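Local coordinates for mosquitocidal toxin (Bacillus sphaericus, PDB 2CB4), which probably kills mosquito larvae by ADP-ribosylating host proteins, the chain here being the catalytic domain of a longer toxin with lectin-like repeats, at residues I138-P143 with N270-N275; I151-I156 with S194-H199. The protein carries 1 engineered substitution. All coordinates share one frame; numbering follows the deposited sequence.

Contact 1: residues I138-P143 with N270-N275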
loop_
_atom_site.group_PDB
_atom_site.type_symbol
_atom_site.label_atom_id
_atom_site.label_comp_id
_atom_site.label_asym_id
_atom_site.label_seq_id
_atom_site.Cartn_x
_atom_site.Cartn_y
_atom_site.Cartn_z
ATOM N N ILE A 138 -30.935 32.910 -31.316
ATOM C CA ILE A 138 -31.413 33.598 -30.117
ATOM C C ILE A 138 -30.840 32.866 -28.880
ATOM O O ILE A 138 -30.243 31.799 -29.000
ATOM C CB ILE A 138 -32.971 33.709 -30.065
ATOM C CG1 ILE A 138 -33.613 32.325 -30.142
ATOM C CG2 ILE A 138 -33.474 34.615 -31.201
ATOM C CD1 ILE A 138 -35.119 32.352 -29.927
ATOM N N THR A 139 -30.985 33.466 -27.701
ATOM C CA THR A 139 -30.446 32.907 -26.471
ATOM C C THR A 139 -30.829 31.444 -26.220
ATOM O O THR A 139 -32.011 31.104 -26.197
ATOM C CB THR A 139 -30.830 33.788 -25.276
ATOM O OG1 THR A 139 -30.608 35.154 -25.633
ATOM C CG2 THR A 139 -29.982 33.448 -24.039
ATOM N N PRO A 140 -29.834 30.570 -26.001
ATOM C CA PRO A 140 -30.150 29.174 -25.724
ATOM C C PRO A 140 -30.416 29.026 -24.226
ATOM O O PRO A 140 -30.315 29.994 -23.463
ATOM C CB PRO A 140 -28.840 28.448 -26.095
ATOM C CG PRO A 140 -27.769 29.438 -25.787
ATOM C CD PRO A 140 -28.371 30.809 -26.045
ATOM N N TRP A 141 -30.753 27.815 -23.810
ATOM C CA TRP A 141 -30.885 27.499 -22.399
ATOM C C TRP A 141 -29.443 27.823 -21.883
ATOM O O TRP A 141 -28.436 27.420 -22.498
ATOM C CB TRP A 141 -31.192 26.001 -22.234
ATOM C CG TRP A 141 -31.287 25.560 -20.795
ATOM C CD1 TRP A 141 -32.431 25.417 -20.056
ATOM C CD2 TRP A 141 -30.188 25.199 -19.917
ATOM N NE1 TRP A 141 -32.114 24.991 -18.777
ATOM C CE2 TRP A 141 -30.753 24.831 -18.673
ATOM C CE3 TRP A 141 -28.782 25.081 -20.092
ATOM C CZ2 TRP A 141 -29.969 24.418 -17.588
ATOM C CZ3 TRP A 141 -28.005 24.668 -19.012
ATOM C CH2 TRP A 141 -28.599 24.370 -17.766
ATOM N N THR A 142 -29.355 28.610 -20.808
ATOM C CA THR A 142 -28.089 29.070 -20.257
ATOM C C THR A 142 -28.033 28.774 -18.753
ATOM O O THR A 142 -29.044 28.907 -18.058
ATOM C CB THR A 142 -27.995 30.590 -20.489
ATOM O OG1 THR A 142 -28.089 30.860 -21.888
ATOM C CG2 THR A 142 -26.701 31.196 -19.936
ATOM N N PRO A 143 -26.857 28.381 -18.243
ATOM C CA PRO A 143 -26.724 28.094 -16.810
ATOM C C PRO A 143 -26.888 29.366 -15.976
ATOM O O PRO A 143 -26.515 30.455 -16.399
ATOM C CB PRO A 143 -25.286 27.546 -16.679
ATOM C CG PRO A 143 -24.833 27.215 -18.021
ATOM C CD PRO A 143 -25.651 27.991 -19.005
ATOM N N ASN A 270 -33.887 36.986 -27.047
ATOM C CA ASN A 270 -33.155 38.024 -27.733
ATOM C C ASN A 270 -32.154 37.445 -28.704
ATOM O O ASN A 270 -31.724 36.286 -28.575
ATOM C CB ASN A 270 -32.446 38.920 -26.725
ATOM C CG ASN A 270 -33.411 39.578 -25.771
ATOM O OD1 ASN A 270 -34.626 39.607 -26.013
ATOM N ND2 ASN A 270 -32.894 40.067 -24.662
ATOM N N LEU A 271 -31.784 38.256 -29.686
ATOM C CA LEU A 271 -30.821 37.828 -30.665
ATOM C C LEU A 271 -29.458 37.705 -29.992
ATOM O O LEU A 271 -29.041 38.564 -29.194
ATOM C CB LEU A 271 -30.753 38.812 -31.832
ATOM C CG LEU A 271 -31.966 38.913 -32.775
ATOM C CD1 LEU A 271 -31.744 40.143 -33.666
ATOM C CD2 LEU A 271 -32.142 37.653 -33.632
ATOM N N LEU A 272 -28.772 36.628 -30.331
ATOM C CA LEU A 272 -27.466 36.369 -29.795
ATOM C C LEU A 272 -26.495 37.019 -30.743
ATOM O O LEU A 272 -25.708 36.349 -31.389
ATOM C CB LEU A 272 -27.239 34.859 -29.740
ATOM C CG LEU A 272 -26.240 34.409 -28.695
ATOM C CD1 LEU A 272 -26.680 34.831 -27.284
ATOM C CD2 LEU A 272 -26.071 32.924 -28.837
ATOM N N ASN A 273 -26.569 38.339 -30.838
ATOM C CA ASN A 273 -25.726 39.078 -31.764
ATOM C C ASN A 273 -24.759 40.080 -31.122
ATOM O O ASN A 273 -24.195 40.942 -31.816
ATOM C CB ASN A 273 -26.599 39.782 -32.826
ATOM C CG ASN A 273 -27.520 40.868 -32.237
ATOM O OD1 ASN A 273 -27.417 41.253 -31.059
ATOM N ND2 ASN A 273 -28.438 41.357 -33.068
ATOM N N ASN A 274 -24.577 39.968 -29.809
ATOM C CA ASN A 274 -23.671 40.850 -29.063
ATOM C C ASN A 274 -22.491 40.032 -28.485
ATOM O O ASN A 274 -22.343 38.825 -28.770
ATOM C CB ASN A 274 -24.434 41.549 -27.928
ATOM C CG ASN A 274 -25.443 40.633 -27.253
ATOM O OD1 ASN A 274 -25.298 39.390 -27.232
ATOM N ND2 ASN A 274 -26.508 41.227 -26.766
ATOM N N ASN A 275 -21.700 40.693 -27.621
ATOM C CA ASN A 275 -20.516 40.097 -26.986
ATOM C C ASN A 275 -20.790 39.359 -25.661
ATOM O O ASN A 275 -19.899 38.762 -25.046
ATOM C CB ASN A 275 -19.411 41.169 -26.836
ATOM C CG ASN A 275 -18.794 41.554 -28.197
ATOM O OD1 ASN A 275 -18.338 42.680 -28.416
ATOM N ND2 ASN A 275 -18.861 40.633 -29.144
#
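Ile138 and Leu271 form a single backbone bridge with their CA atoms 4.3 Å apart, and Thr139 N donates to Asn270 O at 3.0 Å, arriving nearly in line with the carbonyl, although the N-H...O angle is a bent 145°. Asn270 O is also approached by Ile138 CA at 3.1 Å, a CA-H...O contact. Beside this seam Ile138 sends its CG2 branch to Leu271 CD2, 4.1 Å away, while the longer CG1 arm leads off from the 270-275 segment. An inverse gamma turn centred on Leu272 bends the chain here; with CG anti to its N (chi1 -155°), the leucine side chain crosses Pro140 at about a right angle, and Leu272 CD2 meets Pro140 CD at 4.2 Å. Thr139 OG1 donates to Asn268 OD1, two residues ahead of Asn270 in the same loop, and that oxygen also accepts the N-H of Asn270. Within 138-143, Thr142 OG1 donates to Pro140 O from above the carbonyl plane, just ahead of strand 142-143. Leu272 also bonds through its backbone to Glu137, so the C-terminal loop flanks the short strand 137-138, whose Ile138 is bonded in turn to Arg130 of strand 123-131.

Contact 2: residues I151-I156 with S194-H199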
loop_
_atom_site.group_PDB
_atom_site.type_symbol
_atom_site.label_atom_id
_atom_site.label_comp_id
_atom_site.label_asym_id
_atom_site.label_seq_id
_atom_site.Cartn_x
_atom_site.Cartn_y
_atom_site.Cartn_z
ATOM N N ILE A 151 -16.470 30.239 -18.366
ATOM C CA ILE A 151 -17.295 29.133 -18.816
ATOM C C ILE A 151 -17.173 29.034 -20.337
ATOM O O ILE A 151 -16.909 30.035 -21.039
ATOM C CB ILE A 151 -18.776 29.268 -18.327
ATOM C CG1 ILE A 151 -19.516 27.930 -18.502
ATOM C CG2 ILE A 151 -19.496 30.429 -19.040
ATOM C CD1 ILE A 151 -20.820 27.854 -17.782
ATOM N N TYR A 152 -17.338 27.821 -20.842
ATOM C CA TYR A 152 -17.252 27.561 -22.280
ATOM C C TYR A 152 -18.600 27.080 -22.817
ATOM O O TYR A 152 -19.337 26.370 -22.140
ATOM C CB TYR A 152 -16.185 26.475 -22.541
ATOM C CG TYR A 152 -14.789 26.914 -22.118
ATOM C CD1 TYR A 152 -13.932 27.562 -23.027
ATOM C CD2 TYR A 152 -14.350 26.750 -20.790
ATOM C CE1 TYR A 152 -12.692 28.015 -22.633
ATOM C CE2 TYR A 152 -13.096 27.226 -20.385
ATOM C CZ TYR A 152 -12.277 27.856 -21.315
ATOM O OH TYR A 152 -11.013 28.306 -20.963
ATOM N N ARG A 153 -18.910 27.465 -24.050
ATOM C CA ARG A 153 -20.116 27.000 -24.718
ATOM C C ARG A 153 -19.629 26.270 -25.967
ATOM O O ARG A 153 -19.241 26.893 -26.951
ATOM C CB ARG A 153 -21.026 28.168 -25.110
ATOM C CG ARG A 153 -22.493 27.711 -25.405
ATOM C CD ARG A 153 -23.245 28.880 -26.032
ATOM N NE ARG A 153 -22.966 28.901 -27.443
ATOM C CZ ARG A 153 -23.724 29.481 -28.350
ATOM N NH1 ARG A 153 -24.812 30.128 -27.989
ATOM N NH2 ARG A 153 -23.376 29.410 -29.621
ATOM N N TYR A 154 -19.604 24.948 -25.894
ATOM C CA TYR A 154 -19.146 24.119 -26.994
ATOM C C TYR A 154 -20.241 23.895 -28.021
ATOM O O TYR A 154 -21.417 23.710 -27.653
ATOM C CB TYR A 154 -18.619 22.758 -26.468
ATOM C CG TYR A 154 -17.325 22.895 -25.677
ATOM C CD1 TYR A 154 -16.090 22.803 -26.319
ATOM C CD2 TYR A 154 -17.337 23.152 -24.279
ATOM C CE1 TYR A 154 -14.896 22.947 -25.620
ATOM C CE2 TYR A 154 -16.124 23.295 -23.561
ATOM C CZ TYR A 154 -14.923 23.198 -24.257
ATOM O OH TYR A 154 -13.748 23.350 -23.610
ATOM N N GLU A 155 -19.823 23.885 -29.297
ATOM C CA GLU A 155 -20.681 23.660 -30.464
ATOM C C GLU A 155 -20.414 22.255 -30.992
ATOM O O GLU A 155 -19.285 21.893 -31.325
ATOM C CB GLU A 155 -20.396 24.697 -31.554
ATOM C CG GLU A 155 -21.204 24.500 -32.827
ATOM C CD GLU A 155 -20.650 25.314 -33.970
ATOM O OE1 GLU A 155 -19.412 25.339 -34.153
ATOM O OE2 GLU A 155 -21.443 25.987 -34.654
ATOM N N ILE A 156 -21.474 21.468 -31.053
ATOM C CA ILE A 156 -21.386 20.065 -31.446
ATOM C C ILE A 156 -22.320 19.673 -32.616
ATOM O O ILE A 156 -23.451 20.172 -32.724
ATOM C CB ILE A 156 -21.809 19.214 -30.184
ATOM C CG1 ILE A 156 -20.901 19.548 -28.988
ATOM C CG2 ILE A 156 -21.887 17.711 -30.488
ATOM C CD1 ILE A 156 -21.562 19.414 -27.653
ATOM N N SER A 194 -16.301 23.840 -32.276
ATOM C CA SER A 194 -15.703 25.041 -31.731
ATOM C C SER A 194 -16.208 25.277 -30.323
ATOM O O SER A 194 -17.039 24.536 -29.803
ATOM C CB SER A 194 -16.128 26.239 -32.615
ATOM O OG SER A 194 -17.550 26.475 -32.546
ATOM N N THR A 195 -15.741 26.357 -29.727
ATOM C CA THR A 195 -16.240 26.753 -28.420
ATOM C C THR A 195 -16.029 28.244 -28.214
ATOM O O THR A 195 -15.096 28.831 -28.755
ATOM C CB THR A 195 -15.651 25.917 -27.229
ATOM O OG1 THR A 195 -16.450 26.151 -26.059
ATOM C CG2 THR A 195 -14.200 26.303 -26.923
ATOM N N TYR A 196 -16.918 28.855 -27.450
ATOM C CA TYR A 196 -16.789 30.252 -27.084
ATOM C C TYR A 196 -16.233 30.226 -25.668
ATOM O O TYR A 196 -16.767 29.524 -24.809
ATOM C CB TYR A 196 -18.149 30.920 -26.933
ATOM C CG TYR A 196 -18.828 31.247 -28.210
ATOM C CD1 TYR A 196 -18.128 31.280 -29.404
ATOM C CD2 TYR A 196 -20.179 31.524 -28.230
ATOM C CE1 TYR A 196 -18.766 31.570 -30.601
ATOM C CE2 TYR A 196 -20.822 31.847 -29.409
ATOM C CZ TYR A 196 -20.113 31.866 -30.593
ATOM O OH TYR A 196 -20.772 32.162 -31.759
ATOM N N GLU A 197 -15.209 31.030 -25.414
ATOM C CA GLU A 197 -14.668 31.160 -24.069
ATOM C C GLU A 197 -15.230 32.468 -23.502
ATOM O O GLU A 197 -14.964 33.548 -24.023
ATOM C CB GLU A 197 -13.145 31.234 -24.099
ATOM C CG GLU A 197 -12.540 31.489 -22.750
ATOM C CD GLU A 197 -11.033 31.352 -22.750
ATOM O OE1 GLU A 197 -10.453 30.888 -23.754
ATOM O OE2 GLU A 197 -10.425 31.713 -21.735
ATOM N N TYR A 198 -16.011 32.370 -22.426
ATOM C CA TYR A 198 -16.593 33.568 -21.775
ATOM C C TYR A 198 -15.888 33.829 -20.462
ATOM O O TYR A 198 -15.606 32.886 -19.716
ATOM C CB TYR A 198 -18.061 33.317 -21.392
ATOM C CG TYR A 198 -19.027 33.189 -22.547
ATOM C CD1 TYR A 198 -19.645 34.312 -23.077
ATOM C CD2 TYR A 198 -19.372 31.937 -23.075
ATOM C CE1 TYR A 198 -20.557 34.213 -24.143
ATOM C CE2 TYR A 198 -20.306 31.826 -24.128
ATOM C CZ TYR A 198 -20.898 32.969 -24.646
ATOM O OH TYR A 198 -21.822 32.894 -25.684
ATOM N N HIS A 199 -15.667 35.106 -20.153
ATOM C CA HIS A 199 -15.099 35.542 -18.857
ATOM C C HIS A 199 -16.119 36.560 -18.380
ATOM O O HIS A 199 -16.398 37.539 -19.085
ATOM C CB HIS A 199 -13.738 36.247 -19.016
ATOM C CG HIS A 199 -12.629 35.331 -19.440
ATOM N ND1 HIS A 199 -11.306 35.721 -19.460
ATOM C CD2 HIS A 199 -12.650 34.053 -19.888
ATOM C CE1 HIS A 199 -10.562 34.720 -19.900
ATOM N NE2 HIS A 199 -11.349 33.693 -20.154
HETATM O O HOH W 1 -23.278 31.110 -31.755
HETATM O O HOH W 2 -24.864 32.057 -25.503
#
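Arg153 and Tyr196, a hydrogen-bonded pair like Ile151 and Tyr198, run side by side from one face of the antiparallel ladder, guanidinium and phenol ring only 20° from parallel, with Tyr196 CE2 over the guanidinium and 3.5 Å from Arg153 NH2. A bend at chi3 (83°) lays the arginine along the ring. One water bridges its NH2, weakly, to Tyr196 OH, which is also hydrogen-bonded to Ser222 O; another lies between NH1, again weakly, and Tyr198 OH. Tyr198 turns its ring edge to Ile151 O and Arg153 CB. Further along, Ser194 OG donates to Glu155 OE1 at 2.7 Å from above the carboxylate plane; Glu155 OE2 salt-bridges Arg77 and Arg193. On the other face Thr195 sits over the Tyr154 ring, CB 3.7 Å from the centroid (CH-pi) and OG1 above the centre, weakly bonded to Arg153 O. Tyr152 and Glu197 lie alongside each other, planes 47° apart, with Tyr152 CE1 3.5 Å from Glu197 CG; Glu197 OE2 accepts from His199 NE2 and from Asn241 ND2, whose backbone O is hydrogen-bonded to the Tyr152 hydroxyl. Strand 150-156 thus runs between 78-82 and 192-199, consistent with the core sheet of a Scabin-like ADP-ribosyltransferase domain.

Overall arrangement
Going from the N terminus, the chain passes through 138-143 and then strand 150-156, first partner of contact 2, which closes against 194-199 after an excursion of 37 residues. Only much later does the loop 270-275 come back to 138-143, so contact 1 closes a far longer loop and contact 2 lies wholly within it. The two are centred 13 Å apart and touch directly: Leu272 CD2 packs on Arg153 NH1, Pro140 CG lies near the same nitrogen, and Pro143 CG meets Ile151 CD1. Contact 2 joins two strands in the body of the mixed sheet, whereas contact 1 draws the C-terminal tail onto the Arg153-bearing face of that sheet.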